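Local coordinates for putative fructosamine-3-kinase (PDB 3F7W), which probably acts as a kinase of the fructosamine type, transferring phosphate to sugar adducts formed by glycation of amines, at residues 11-16 and 78-83; 95-100 and 230-235; 133-138 and 213-218; 193-198 and 220-225. All coordinates share one frame; numbering follows the deposited sequence. Where two conformers were deposited one is given.

How the contacts relate
Contact 1 lies at the surface of the amino-terminal lobe, where helix 3-13 meets the edge of the five-stranded sheet. Contacts 2, 3 and 4 belong to the helical part. Contact 2 is also superficial, a proline and tyrosine fit with no hydrogen bond between its segments, though a probable one from Asn-197 ND2 of contact 4 to Gly-230 O ties the two contacts together. Contact 3 is buried, and contact 4, partly buried, lies closest to the centre of the chain; their centres are about 14 Å apart and they touch through Gly-193. Water bridges appear in contacts 1, 3 and 4, but a direct hydrogen bond between segments occurs only in contact 4, where a helix aspartate holds a loop backbone.

Contact 1 of 4, residues 11-16 and 78-83; sequences ELTGRE and QVAGWD. With EDO (1,2-ethanediol), chain F; EDO (1,2-ethanediol), chain E; EDO (1,2-ethanediol), chain H.
Leu-12, on the last turn of helix 3-13, lays both methyls against strand 79-83. CD2 lies 3.7 Å from Trp-82 O and CD1 rests on the same residue's CA and C, while the Leu-12 and Asp-83 side chains cross at about a right angle, bringing CD2 to 3.9 Å from Asp-83 OD2. The other carboxylate oxygen of Asp-83 turns to the backbone N of Arg-85. Thr-13 comes in methyl first. With CG2 anti to its own carbonyl carbon (chi1 69° for OG1), that methyl reaches Ala-80 CB at 3.7 Å, and OG1 stays with the helix end, bonding to Val-9 O and accepting from Arg-15 N at 3.1 Å to make an ST turn. Between the backbones, water does the joining: one water donates to Leu-12 O and accepts from Trp-82 N, and a second donates to both Leu-12 O and Ala-80 O. Gly-81 suits this close approach, since a beta carbon there would fall 2.8 Å from Leu-12 O, a clash. Ala-80 and Gly-81 both face Ala-88, a classic beta bulge in an outermost strand of the antiparallel sheet that forms the amino-terminal lobe of protein-kinase-like folds.

Contact 2 of 4, residues 95-100 and 230-235; sequences RPPTPE and GLPYLD
Tyr-233 is the bump here, its ring set in a notch between Pro-97 and Pro-99. Its CG is anti to its own carbonyl carbon (chi1 -57°), which carries the phenol across to the other segment. One ring face is roofed by Pro-99: the proline N stands 3.7 Å above the ring plane, over its centre, and CD makes a CH-pi contact 4.1 Å from the centroid of the Tyr-233 ring, 26° off the normal. These two side chains lie side by side and point the same way. At the ring's edge, near its plane, Pro-97 O sits 3.7 Å from Tyr-233 CE2, and Thr-98 C forms the back of the notch at 3.6 Å from the same CE2. The two segments are helix starts in the helical lobe of this kinase-like fold: Thr-98 is the N-cap of helix 99-114, with OG1 bonded to Ala-101 N, and Tyr-233 holds the N-cap position of helix 234-244 and is the third residue of a type II turn from Leu-231 to Leu-234. Beside the tyrosine, a second and shallower fit sets proline against proline. Pro-97 and Pro-232 cross obliquely, CB of one 3.6 Å from CB of the other, and Pro-97 CG lies 3.8 Å from Pro-232 CG. Trp-202 of strand 200-203 touches both of these prolines.

Contact 3 of 4, residues 133-138 and 213-218; sequences MDNTPR and AAHGGH
Selenium against imidazole is the oddity here: the SE atom of Met-133, modelled as selenomethionine, lies 4.5 Å from the centroid of the His-215 ring, 39° off its normal and thus oblique. The two side chains cross at about a right angle. Met-133 runs out with CG anti to the backbone N, then bends at its last torsion (68°), which swings CE to 3.6 Å from Ala-213 O and 4.0 Å from Ala-213 CB. The His-215 ring is fixed from within its own segment, where ND1 donates to Ala-213 O at 2.8 Å, almost in the ring plane. Ala-213 closes an Asp-Pro-Ala sequence that probably stands where protein kinases have their DFG motif, so segment 213-218 leads away from that site toward helix 219-229, and Met-133 and Asn-135 lie against its first three residues. Asn-135 OD1 stands 3.8 Å from His-215 CB, with amide and ring planes 36° apart. That oxygen accepts a hydrogen bond from Arg-149 NH2, and ND2 is hydrogen-bonded to Trp-124 O and to a water which donates to Ala-214 O. A phenylalanine in place of His-215 would probably leave Ala-213 O without its ND1 mate and the ring freer to turn beside the selenium. Within the loop, Asp-134 OD1 shapes an Asx turn: it accepts hydrogen bonds from Thr-136 N, above the carboxylate plane, and from Thr-136 OG1, on its syn lone pair, at 2.6 Å.

Contact 4 of 4, residues 193-198 and 220-225; sequences GDLWNG and EADLAM
Asp-222 of helix 219-229 grips the backbone of loop 193-198, which, with the His-Gly-Asp sequence that His-192 begins, probably corresponds to the catalytic loop of protein-kinase-like folds; a helix aspartate bonded to that backbone is a feature of protein kinases too. Among the polar links, Gly-193 N donates to Asp-222 OD1 at 3.0 Å, nearly straight at 171°, on the syn lone pair. The same oxygen accepts a hydrogen bond from a water that in turn accepts from Leu-195 N, and OD2 is held by His-113 NE2 and His-192 N. An alanine in place of Asp-222 would probably leave the backbone N of Gly-193 and His-192 without their acceptor and the loop less firmly placed. The apolar contacts lie farther along the loop. Leu-195, its CG anti to the backbone N (chi1 -163°), brings CD2 to 3.9 Å from Asp-222 CB, the two side chains crossing at about a right angle. Met-225, a selenomethionine, runs alongside Trp-196 in the same direction, CG 3.9 Å from Trp-196 CB. Packing is tight where methionine carbons meet loop oxygens: Met-225 CG lies 3.1 Å from Leu-195 O, and a bend at chi2 carries Met-225 CE to 3.2 Å from Asp-194 OD1.

Contact 1 of 4, residues 11-16 and 78-83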
loop_
_atom_site.group_PDB
_atom_site.type_symbol
_atom_site.label_atom_id
_atom_site.label_comp_id
_atom_site.label_asym_id
_atom_site.label_seq_id
_atom_site.Cartn_x
_atom_site.Cartn_y
_atom_site.Cartn_z
ATOM N N GLU A 11 -15.142 -19.053 13.728
ATOM C CA GLU A 11 -14.098 -19.351 14.703
ATOM C C GLU A 11 -13.307 -18.094 15.051
ATOM O O GLU A 11 -13.002 -17.846 16.217
ATOM C CB GLU A 11 -13.140 -20.412 14.147
ATOM C CG GLU A 11 -12.062 -20.890 15.129
ATOM C CD GLU A 11 -12.628 -21.688 16.289
ATOM O OE1 GLU A 11 -13.491 -22.559 16.052
ATOM O OE2 GLU A 11 -12.200 -21.450 17.436
ATOM N N LEU A 12 -12.959 -17.313 14.032
ATOM C CA LEU A 12 -12.091 -16.154 14.225
ATOM C C LEU A 12 -12.795 -14.954 14.833
ATOM O O LEU A 12 -12.164 -14.185 15.547
ATOM C CB LEU A 12 -11.419 -15.766 12.910
ATOM C CG LEU A 12 -10.396 -16.772 12.413
ATOM C CD1 LEU A 12 -9.891 -16.335 11.056
ATOM C CD2 LEU A 12 -9.265 -16.928 13.444
ATOM N N THR A 13 -14.088 -14.797 14.569
ATOM C CA THR A 13 -14.856 -13.625 15.054
ATOM C C THR A 13 -15.790 -13.895 16.204
ATOM O O THR A 13 -16.272 -12.965 16.839
ATOM C CB THR A 13 -15.713 -13.023 13.923
ATOM O OG1 THR A 13 -16.777 -13.935 13.574
ATOM C CG2 THR A 13 -14.862 -12.715 12.741
ATOM N N GLY A 14 -16.097 -15.166 16.439
ATOM C CA GLY A 14 -17.089 -15.586 17.407
ATOM C C GLY A 14 -18.532 -15.302 16.999
ATOM O O GLY A 14 -19.432 -15.471 17.791
ATOM N N ARG A 15 -18.745 -14.868 15.764
ATOM C CA ARG A 15 -20.070 -14.468 15.297
ATOM C C ARG A 15 -20.633 -15.508 14.321
ATOM O O ARG A 15 -19.886 -16.109 13.552
ATOM C CB ARG A 15 -19.966 -13.120 14.584
ATOM C CG ARG A 15 -19.449 -11.964 15.448
ATOM C CD ARG A 15 -20.510 -11.404 16.350
ATOM N NE ARG A 15 -21.552 -10.732 15.572
ATOM C CZ ARG A 15 -21.520 -9.464 15.161
ATOM N NH1 ARG A 15 -20.498 -8.671 15.461
ATOM N NH2 ARG A 15 -22.528 -8.970 14.441
ATOM N N GLU A 16 -21.948 -15.684 14.340
ATOM C CA GLU A 16 -22.632 -16.624 13.447
ATOM C C GLU A 16 -22.647 -16.093 12.008
ATOM O O GLU A 16 -22.939 -14.923 11.797
ATOM C CB GLU A 16 -24.060 -16.861 13.947
ATOM C CG GLU A 16 -24.737 -18.026 13.267
ATOM C CD GLU A 16 -26.218 -18.209 13.655
ATOM O OE1 GLU A 16 -26.721 -17.503 14.556
ATOM O OE2 GLU A 16 -26.868 -19.061 13.016
ATOM N N GLN A 78 -11.664 -1.892 9.790
ATOM C CA GLN A 78 -11.467 -2.642 11.009
ATOM C C GLN A 78 -11.398 -4.145 10.703
ATOM O O GLN A 78 -12.122 -4.642 9.858
ATOM C CB GLN A 78 -12.637 -2.389 11.961
ATOM C CG GLN A 78 -12.890 -0.930 12.321
ATOM C CD GLN A 78 -14.054 -0.801 13.283
ATOM O OE1 GLN A 78 -14.868 -1.719 13.395
ATOM N NE2 GLN A 78 -14.142 0.327 13.981
ATOM N N VAL A 79 -10.541 -4.832 11.416
ATOM C CA VAL A 79 -10.348 -6.270 11.248
ATOM C C VAL A 79 -11.256 -6.962 12.262
ATOM O O VAL A 79 -11.240 -6.609 13.432
ATOM C CB VAL A 79 -8.881 -6.631 11.479
ATOM C CG1 VAL A 79 -8.702 -8.148 11.475
ATOM C CG2 VAL A 79 -8.027 -5.961 10.360
ATOM N N ALA A 80 -12.060 -7.909 11.788
ATOM C CA ALA A 80 -12.955 -8.707 12.632
ATOM C C ALA A 80 -12.221 -9.936 13.181
ATOM O O ALA A 80 -12.504 -10.413 14.276
ATOM C CB ALA A 80 -14.176 -9.146 11.834
ATOM N N GLY A 81 -11.258 -10.435 12.427
ATOM C CA GLY A 81 -10.476 -11.592 12.872
ATOM C C GLY A 81 -9.482 -12.029 11.825
ATOM O O GLY A 81 -9.670 -11.774 10.637
ATOM N N TRP A 82 -8.435 -12.730 12.246
ATOM C CA TRP A 82 -7.471 -13.226 11.288
ATOM C C TRP A 82 -6.621 -14.363 11.831
ATOM O O TRP A 82 -6.490 -14.553 13.054
ATOM C CB TRP A 82 -6.570 -12.080 10.834
ATOM C CG TRP A 82 -5.605 -11.636 11.874
ATOM C CD1 TRP A 82 -5.847 -10.774 12.925
ATOM C CD2 TRP A 82 -4.248 -12.044 11.995
ATOM N NE1 TRP A 82 -4.710 -10.613 13.662
ATOM C CE2 TRP A 82 -3.712 -11.381 13.126
ATOM C CE3 TRP A 82 -3.419 -12.891 11.251
ATOM C CZ2 TRP A 82 -2.381 -11.533 13.518
ATOM C CZ3 TRP A 82 -2.078 -13.053 11.657
ATOM C CH2 TRP A 82 -1.587 -12.394 12.784
ATOM N N ASP A 83 -6.038 -15.106 10.898
ATOM C CA ASP A 83 -4.967 -16.053 11.188
ATOM C C ASP A 83 -4.121 -16.139 9.942
ATOM O O ASP A 83 -4.294 -15.349 9.031
ATOM C CB ASP A 83 -5.501 -17.405 11.649
ATOM C CG ASP A 83 -6.309 -18.140 10.579
ATOM O OD1 ASP A 83 -6.230 -17.815 9.380
ATOM O OD2 ASP A 83 -7.021 -19.063 11.003
HETATM C C1 EDO F . -5.288 -7.019 15.575
HETATM O O1 EDO F . -6.156 -7.743 14.700
HETATM C C2 EDO F . -3.856 -7.519 15.447
HETATM O O2 EDO F . -3.823 -8.841 15.987
HETATM C C1 EDO E . -20.712 -4.985 13.597
HETATM O O1 EDO E . -21.339 -6.259 13.636
HETATM C C2 EDO E . -19.967 -4.660 14.886
HETATM O O2 EDO E . -20.437 -5.415 15.992
HETATM C C1 EDO H . -17.549 -1.821 11.603
HETATM O O1 EDO H . -17.547 -0.515 12.178
HETATM C C2 EDO H . -18.689 -2.619 12.203
HETATM O O2 EDO H . -19.178 -3.513 11.195
HETATM O O HOH W 1 -9.262 -13.524 14.977
HETATM O O HOH W 2 -10.920 -11.401 16.625
#

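Contact 2 of 4, residues 95-100 and 230-235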
loop_
_atom_site.group_PDB
_atom_site.type_symbol
_atom_site.label_atom_id
_atom_site.label_comp_id
_atom_site.label_asym_id
_atom_site.label_seq_id
_atom_site.Cartn_x
_atom_site.Cartn_y
_atom_site.Cartn_z
ATOM N N ARG A 95 -18.960 3.909 -3.487
ATOM C CA ARG A 95 -19.792 4.977 -3.987
ATOM C C ARG A 95 -18.985 5.676 -5.057
ATOM O O ARG A 95 -17.756 5.584 -5.057
ATOM C CB ARG A 95 -20.101 5.961 -2.871
ATOM C CG ARG A 95 -20.875 5.378 -1.705
ATOM C CD ARG A 95 -22.333 5.077 -2.073
ATOM N NE ARG A 95 -23.065 6.324 -2.326
ATOM C CZ ARG A 95 -23.785 6.615 -3.415
ATOM N NH1 ARG A 95 -23.977 5.739 -4.405
ATOM N NH2 ARG A 95 -24.360 7.808 -3.496
ATOM N N PRO A 96 -19.659 6.356 -5.995
ATOM C CA PRO A 96 -18.920 7.146 -6.960
ATOM C C PRO A 96 -18.096 8.239 -6.275
ATOM O O PRO A 96 -18.505 8.748 -5.234
ATOM C CB PRO A 96 -20.021 7.759 -7.838
ATOM C CG PRO A 96 -21.185 6.842 -7.671
ATOM C CD PRO A 96 -21.108 6.397 -6.250
ATOM N N PRO A 97 -16.923 8.572 -6.846
ATOM C CA PRO A 97 -16.104 9.655 -6.300
ATOM C C PRO A 97 -16.811 10.983 -6.423
ATOM O O PRO A 97 -17.524 11.211 -7.399
ATOM C CB PRO A 97 -14.834 9.651 -7.176
ATOM C CG PRO A 97 -14.894 8.424 -8.017
ATOM C CD PRO A 97 -16.313 7.932 -8.031
ATOM N N THR A 98 -16.630 11.837 -5.429
ATOM C CA THR A 98 -17.165 13.191 -5.424
ATOM C C THR A 98 -16.096 14.141 -4.909
ATOM O O THR A 98 -15.232 13.739 -4.128
ATOM C CB THR A 98 -18.406 13.311 -4.530
ATOM O OG1 THR A 98 -18.086 12.890 -3.195
ATOM C CG2 THR A 98 -19.582 12.465 -5.071
ATOM N N PRO A 99 -16.152 15.415 -5.320
ATOM C CA PRO A 99 -15.181 16.389 -4.808
ATOM C C PRO A 99 -15.275 16.596 -3.276
ATOM O O PRO A 99 -14.267 16.791 -2.630
ATOM C CB PRO A 99 -15.523 17.680 -5.591
ATOM C CG PRO A 99 -16.905 17.485 -6.102
ATOM C CD PRO A 99 -17.116 16.019 -6.269
ATOM N N GLU A 100 -16.470 16.470 -2.709
ATOM C CA GLU A 100 -16.662 16.574 -1.263
ATOM C C GLU A 100 -15.940 15.458 -0.503
ATOM O O GLU A 100 -15.296 15.694 0.526
ATOM C CB GLU A 100 -18.153 16.508 -0.936
ATOM C CG GLU A 100 -19.000 17.679 -1.475
ATOM C CD GLU A 100 -19.330 17.651 -2.986
ATOM O OE1 GLU A 100 -19.386 16.578 -3.646
ATOM O OE2 GLU A 100 -19.563 18.761 -3.514
ATOM N N GLY A 230 -2.967 7.731 -11.137
ATOM C CA GLY A 230 -4.030 8.733 -11.151
ATOM C C GLY A 230 -5.091 8.410 -10.107
ATOM O O GLY A 230 -5.145 7.297 -9.584
ATOM N N LEU A 231 -5.942 9.397 -9.829
ATOM C CA LEU A 231 -7.022 9.252 -8.856
ATOM C C LEU A 231 -8.085 10.260 -9.193
ATOM O O LEU A 231 -7.744 11.393 -9.534
ATOM C CB LEU A 231 -6.526 9.565 -7.451
ATOM C CG LEU A 231 -7.499 9.295 -6.293
ATOM C CD1 LEU A 231 -7.591 7.780 -6.002
ATOM C CD2 LEU A 231 -7.112 10.100 -5.038
ATOM N N PRO A 232 -9.365 9.881 -9.064
ATOM C CA PRO A 232 -10.403 10.904 -9.202
ATOM C C PRO A 232 -10.154 12.030 -8.232
ATOM O O PRO A 232 -9.822 11.771 -7.069
ATOM C CB PRO A 232 -11.684 10.139 -8.866
ATOM C CG PRO A 232 -11.348 8.684 -9.249
ATOM C CD PRO A 232 -9.926 8.543 -8.796
ATOM N N TYR A 233 -10.292 13.277 -8.701
ATOM C CA TYR A 233 -10.155 14.456 -7.838
ATOM C C TYR A 233 -8.809 14.518 -7.090
ATOM O O TYR A 233 -8.747 15.007 -5.967
ATOM C CB TYR A 233 -11.346 14.549 -6.847
ATOM C CG TYR A 233 -12.670 14.593 -7.562
ATOM C CD1 TYR A 233 -13.033 15.707 -8.343
ATOM C CD2 TYR A 233 -13.542 13.507 -7.533
ATOM C CE1 TYR A 233 -14.224 15.733 -9.023
ATOM C CE2 TYR A 233 -14.729 13.522 -8.221
ATOM C CZ TYR A 233 -15.070 14.630 -8.976
ATOM O OH TYR A 233 -16.270 14.655 -9.655
ATOM N N LEU A 234 -7.745 14.028 -7.731
ATOM C CA LEU A 234 -6.410 14.031 -7.129
ATOM C C LEU A 234 -6.019 15.376 -6.557
ATOM O O LEU A 234 -5.578 15.437 -5.420
ATOM C CB LEU A 234 -5.344 13.608 -8.131
ATOM C CG LEU A 234 -3.918 13.552 -7.584
ATOM C CD1 LEU A 234 -3.771 12.565 -6.393
ATOM C CD2 LEU A 234 -2.957 13.188 -8.709
ATOM N N ASP A 235 -6.180 16.459 -7.322
ATOM C CA ASP A 235 -5.758 17.767 -6.829
ATOM C C ASP A 235 -6.546 18.222 -5.600
ATOM O O ASP A 235 -5.980 18.846 -4.702
ATOM C CB ASP A 235 -5.854 18.822 -7.931
ATOM C CG ASP A 235 -4.781 18.661 -8.981
ATOM O OD1 ASP A 235 -3.724 18.110 -8.651
ATOM O OD2 ASP A 235 -5.001 19.104 -10.127
#

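Contact 3 of 4, residues 133-138 and 213-218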
loop_
_atom_site.group_PDB
_atom_site.type_symbol
_atom_site.label_atom_id
_atom_site.label_comp_id
_atom_site.label_asym_id
_atom_site.label_seq_id
_atom_site.Cartn_x
_atom_site.Cartn_y
_atom_site.Cartn_z
HETATM N N MSE A 133 9.054 -7.784 1.234
HETATM C CA MSE A 133 9.343 -6.363 1.345
HETATM C C MSE A 133 10.054 -6.177 2.703
HETATM O O MSE A 133 9.475 -6.455 3.752
HETATM C CB MSE A 133 8.077 -5.488 1.253
HETATM C CG MSE A 133 8.405 -3.973 1.359
HETATM SE SE MSE A 133 6.846 -2.850 1.313
HETATM C CE MSE A 133 6.094 -3.374 3.032
ATOM N N ASP A 134 11.292 -5.690 2.647
ATOM C CA ASP A 134 12.196 -5.639 3.816
ATOM C C ASP A 134 11.841 -4.478 4.722
ATOM O O ASP A 134 11.996 -3.295 4.357
ATOM C CB ASP A 134 13.657 -5.524 3.357
ATOM C CG ASP A 134 14.651 -5.622 4.518
ATOM O OD1 ASP A 134 14.229 -5.854 5.671
ATOM O OD2 ASP A 134 15.850 -5.473 4.260
ATOM N N ASN A 135 11.293 -4.838 5.880
ATOM C CA ASN A 135 10.812 -3.892 6.857
ATOM C C ASN A 135 11.807 -3.618 7.974
ATOM O O ASN A 135 11.466 -2.926 8.934
ATOM C CB ASN A 135 9.469 -4.363 7.434
ATOM C CG ASN A 135 8.294 -3.942 6.573
ATOM O OD1 ASN A 135 8.407 -3.048 5.727
ATOM N ND2 ASN A 135 7.155 -4.550 6.810
ATOM N N THR A 136 13.038 -4.113 7.837
ATOM C CA THR A 136 14.101 -3.860 8.833
ATOM C C THR A 136 14.092 -2.393 9.217
ATOM O O THR A 136 14.220 -1.528 8.352
ATOM C CB THR A 136 15.498 -4.245 8.322
ATOM O OG1 THR A 136 15.489 -5.616 7.952
ATOM C CG2 THR A 136 16.576 -4.037 9.412
ATOM N N PRO A 137 13.887 -2.103 10.512
ATOM C CA PRO A 137 13.858 -0.702 10.928
ATOM C C PRO A 137 15.134 0.042 10.614
ATOM O O PRO A 137 16.226 -0.509 10.807
ATOM C CB PRO A 137 13.615 -0.795 12.441
ATOM C CG PRO A 137 12.935 -2.094 12.642
ATOM C CD PRO A 137 13.533 -3.013 11.619
ATOM N N ARG A 138 14.988 1.273 10.142
ATOM C CA ARG A 138 16.099 2.144 9.775
ATOM C C ARG A 138 15.775 3.566 10.208
ATOM O O ARG A 138 14.611 3.953 10.293
ATOM C CB ARG A 138 16.352 2.125 8.258
ATOM C CG ARG A 138 16.528 0.767 7.638
ATOM C CD ARG A 138 17.785 0.072 8.139
ATOM N NE ARG A 138 18.999 0.773 7.751
ATOM C CZ ARG A 138 19.652 0.593 6.603
ATOM N NH1 ARG A 138 19.203 -0.240 5.679
ATOM N NH2 ARG A 138 20.750 1.272 6.367
ATOM N N ALA A 213 0.368 -2.245 2.362
ATOM C CA ALA A 213 1.699 -2.816 2.593
ATOM C C ALA A 213 2.353 -1.838 3.606
ATOM O O ALA A 213 3.317 -1.119 3.326
ATOM C CB ALA A 213 2.498 -2.925 1.277
ATOM N N ALA A 214 1.758 -1.783 4.799
ATOM C CA ALA A 214 1.932 -0.662 5.703
ATOM C C ALA A 214 3.314 -0.675 6.359
ATOM O O ALA A 214 3.836 -1.726 6.745
ATOM C CB ALA A 214 0.809 -0.618 6.781
ATOM N N HIS A 215 3.899 0.517 6.484
ATOM C CA HIS A 215 5.160 0.657 7.187
ATOM C C HIS A 215 5.462 2.108 7.454
ATOM O O HIS A 215 4.736 3.000 6.976
ATOM C CB HIS A 215 6.315 0.007 6.384
ATOM C CG HIS A 215 6.512 0.563 4.996
ATOM N ND1 HIS A 215 5.709 0.197 3.941
ATOM C CD2 HIS A 215 7.423 1.429 4.486
ATOM C CE1 HIS A 215 6.121 0.792 2.836
ATOM N NE2 HIS A 215 7.169 1.537 3.128
ATOM N N GLY A 216 6.527 2.334 8.229
ATOM C CA GLY A 216 7.116 3.659 8.378
ATOM C C GLY A 216 7.839 4.011 7.100
ATOM O O GLY A 216 8.771 3.315 6.699
ATOM N N GLY A 217 7.394 5.082 6.455
ATOM C CA GLY A 217 7.878 5.448 5.112
ATOM C C GLY A 217 7.806 6.946 4.960
ATOM O O GLY A 217 7.375 7.652 5.885
ATOM N N HIS A 218 8.228 7.442 3.807
ATOM C CA HIS A 218 8.065 8.838 3.507
ATOM C C HIS A 218 6.633 9.056 3.074
ATOM O O HIS A 218 6.138 8.375 2.185
ATOM C CB HIS A 218 9.040 9.269 2.408
ATOM C CG HIS A 218 9.318 10.729 2.405
ATOM N ND1 HIS A 218 8.320 11.679 2.287
ATOM C CD2 HIS A 218 10.480 11.408 2.542
ATOM C CE1 HIS A 218 8.869 12.883 2.314
ATOM N NE2 HIS A 218 10.178 12.747 2.459
HETATM O O HOH W 3 4.276 -4.284 5.851
#

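Contact 4 of 4, residues 193-198 and 220-225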
loop_
_atom_site.group_PDB
_atom_site.type_symbol
_atom_site.label_atom_id
_atom_site.label_comp_id
_atom_site.label_asym_id
_atom_site.label_seq_id
_atom_site.Cartn_x
_atom_site.Cartn_y
_atom_site.Cartn_z
ATOM N N GLY A 193 1.514 2.262 1.712
ATOM C CA GLY A 193 2.550 1.513 1.005
ATOM C C GLY A 193 2.193 0.982 -0.374
ATOM O O GLY A 193 3.077 0.539 -1.097
ATOM N N ASP A 194 0.913 0.994 -0.726
ATOM C CA ASP A 194 0.435 0.598 -2.054
ATOM C C ASP A 194 -0.820 1.382 -2.448
ATOM O O ASP A 194 -1.853 0.810 -2.884
ATOM C CB ASP A 194 0.174 -0.908 -2.090
ATOM C CG ASP A 194 0.067 -1.462 -3.507
ATOM O OD1 ASP A 194 0.654 -0.889 -4.458
ATOM O OD2 ASP A 194 -0.612 -2.497 -3.653
ATOM N N LEU A 195 -0.742 2.712 -2.308
ATOM C CA LEU A 195 -1.915 3.549 -2.416
ATOM C C LEU A 195 -2.134 4.051 -3.832
ATOM O O LEU A 195 -1.964 5.237 -4.132
ATOM C CB LEU A 195 -1.837 4.722 -1.420
ATOM C CG LEU A 195 -3.155 5.443 -1.129
ATOM C CD1 LEU A 195 -4.119 4.484 -0.414
ATOM C CD2 LEU A 195 -2.903 6.782 -0.334
ATOM N N TRP A 196 -2.547 3.150 -4.704
ATOM C CA TRP A 196 -3.025 3.525 -6.054
ATOM C C TRP A 196 -4.554 3.463 -6.066
ATOM O O TRP A 196 -5.173 2.980 -5.099
ATOM C CB TRP A 196 -2.379 2.649 -7.144
ATOM C CG TRP A 196 -2.838 1.226 -7.105
ATOM C CD1 TRP A 196 -2.461 0.274 -6.229
ATOM C CD2 TRP A 196 -3.794 0.627 -7.981
ATOM N NE1 TRP A 196 -3.117 -0.916 -6.511
ATOM C CE2 TRP A 196 -3.939 -0.717 -7.589
ATOM C CE3 TRP A 196 -4.511 1.090 -9.088
ATOM C CZ2 TRP A 196 -4.815 -1.592 -8.236
ATOM C CZ3 TRP A 196 -5.371 0.222 -9.731
ATOM C CH2 TRP A 196 -5.505 -1.106 -9.314
ATOM N N ASN A 197 -5.166 3.957 -7.148
ATOM C CA ASN A 197 -6.613 4.227 -7.158
ATOM C C ASN A 197 -7.493 2.998 -6.850
ATOM O O ASN A 197 -8.558 3.130 -6.245
ATOM C CB ASN A 197 -7.066 4.887 -8.483
ATOM C CG ASN A 197 -6.759 4.026 -9.699
ATOM O OD1 ASN A 197 -7.451 3.027 -9.952
ATOM N ND2 ASN A 197 -5.733 4.393 -10.452
ATOM N N GLY A 198 -7.007 1.819 -7.212
ATOM C CA GLY A 198 -7.745 0.575 -6.996
ATOM C C GLY A 198 -7.780 0.156 -5.534
ATOM O O GLY A 198 -8.558 -0.714 -5.154
ATOM N N GLU A 220 5.376 11.254 1.243
ATOM C CA GLU A 220 5.335 11.541 -0.196
ATOM C C GLU A 220 5.128 10.287 -1.047
ATOM O O GLU A 220 4.572 10.384 -2.122
ATOM C CB GLU A 220 6.556 12.344 -0.649
ATOM C CG GLU A 220 6.539 13.819 -0.117
ATOM C CD GLU A 220 7.793 14.628 -0.449
ATOM O OE1 GLU A 220 8.457 14.371 -1.486
ATOM O OE2 GLU A 220 8.093 15.550 0.324
ATOM N N ALA A 221 5.539 9.109 -0.547
ATOM C CA ALA A 221 5.345 7.846 -1.253
ATOM C C ALA A 221 3.882 7.624 -1.587
ATOM O O ALA A 221 3.536 7.319 -2.725
ATOM C CB ALA A 221 5.903 6.644 -0.430
ATOM N N ASP A 222 3.013 7.771 -0.597
ATOM C CA ASP A 222 1.581 7.474 -0.814
ATOM C C ASP A 222 0.973 8.444 -1.824
ATOM O O ASP A 222 0.232 8.055 -2.720
ATOM C CB ASP A 222 0.794 7.541 0.513
ATOM C CG ASP A 222 0.867 6.227 1.353
ATOM O OD1 ASP A 222 1.421 5.192 0.912
ATOM O OD2 ASP A 222 0.345 6.256 2.496
ATOM N N LEU A 223 1.301 9.722 -1.677
ATOM C CA LEU A 223 0.789 10.743 -2.591
ATOM C C LEU A 223 1.340 10.554 -4.002
ATOM O O LEU A 223 0.650 10.828 -4.978
ATOM C CB LEU A 223 1.093 12.143 -2.056
ATOM C CG LEU A 223 0.050 12.736 -1.089
ATOM C CD1 LEU A 223 -0.460 11.693 -0.127
ATOM C CD2 LEU A 223 0.634 13.921 -0.349
ATOM N N ALA A 224 2.579 10.085 -4.107
ATOM C CA ALA A 224 3.186 9.826 -5.411
ATOM C C ALA A 224 2.521 8.607 -6.073
ATOM O O ALA A 224 2.403 8.561 -7.284
ATOM C CB ALA A 224 4.691 9.611 -5.287
HETATM N N MSE A 225 2.085 7.639 -5.272
HETATM C CA MSE A 225 1.390 6.468 -5.805
HETATM C C MSE A 225 0.010 6.856 -6.311
HETATM O O MSE A 225 -0.441 6.339 -7.338
HETATM C CB MSE A 225 1.293 5.339 -4.766
HETATM C CG MSE A 225 0.725 4.065 -5.274
HETATM SE SE MSE A 225 1.924 3.309 -6.650
HETATM C CE MSE A 225 1.435 1.378 -6.573
HETATM O O HOH W 4 1.778 3.897 -1.511
HETATM O O HOH W 5 -3.122 5.775 -8.375
#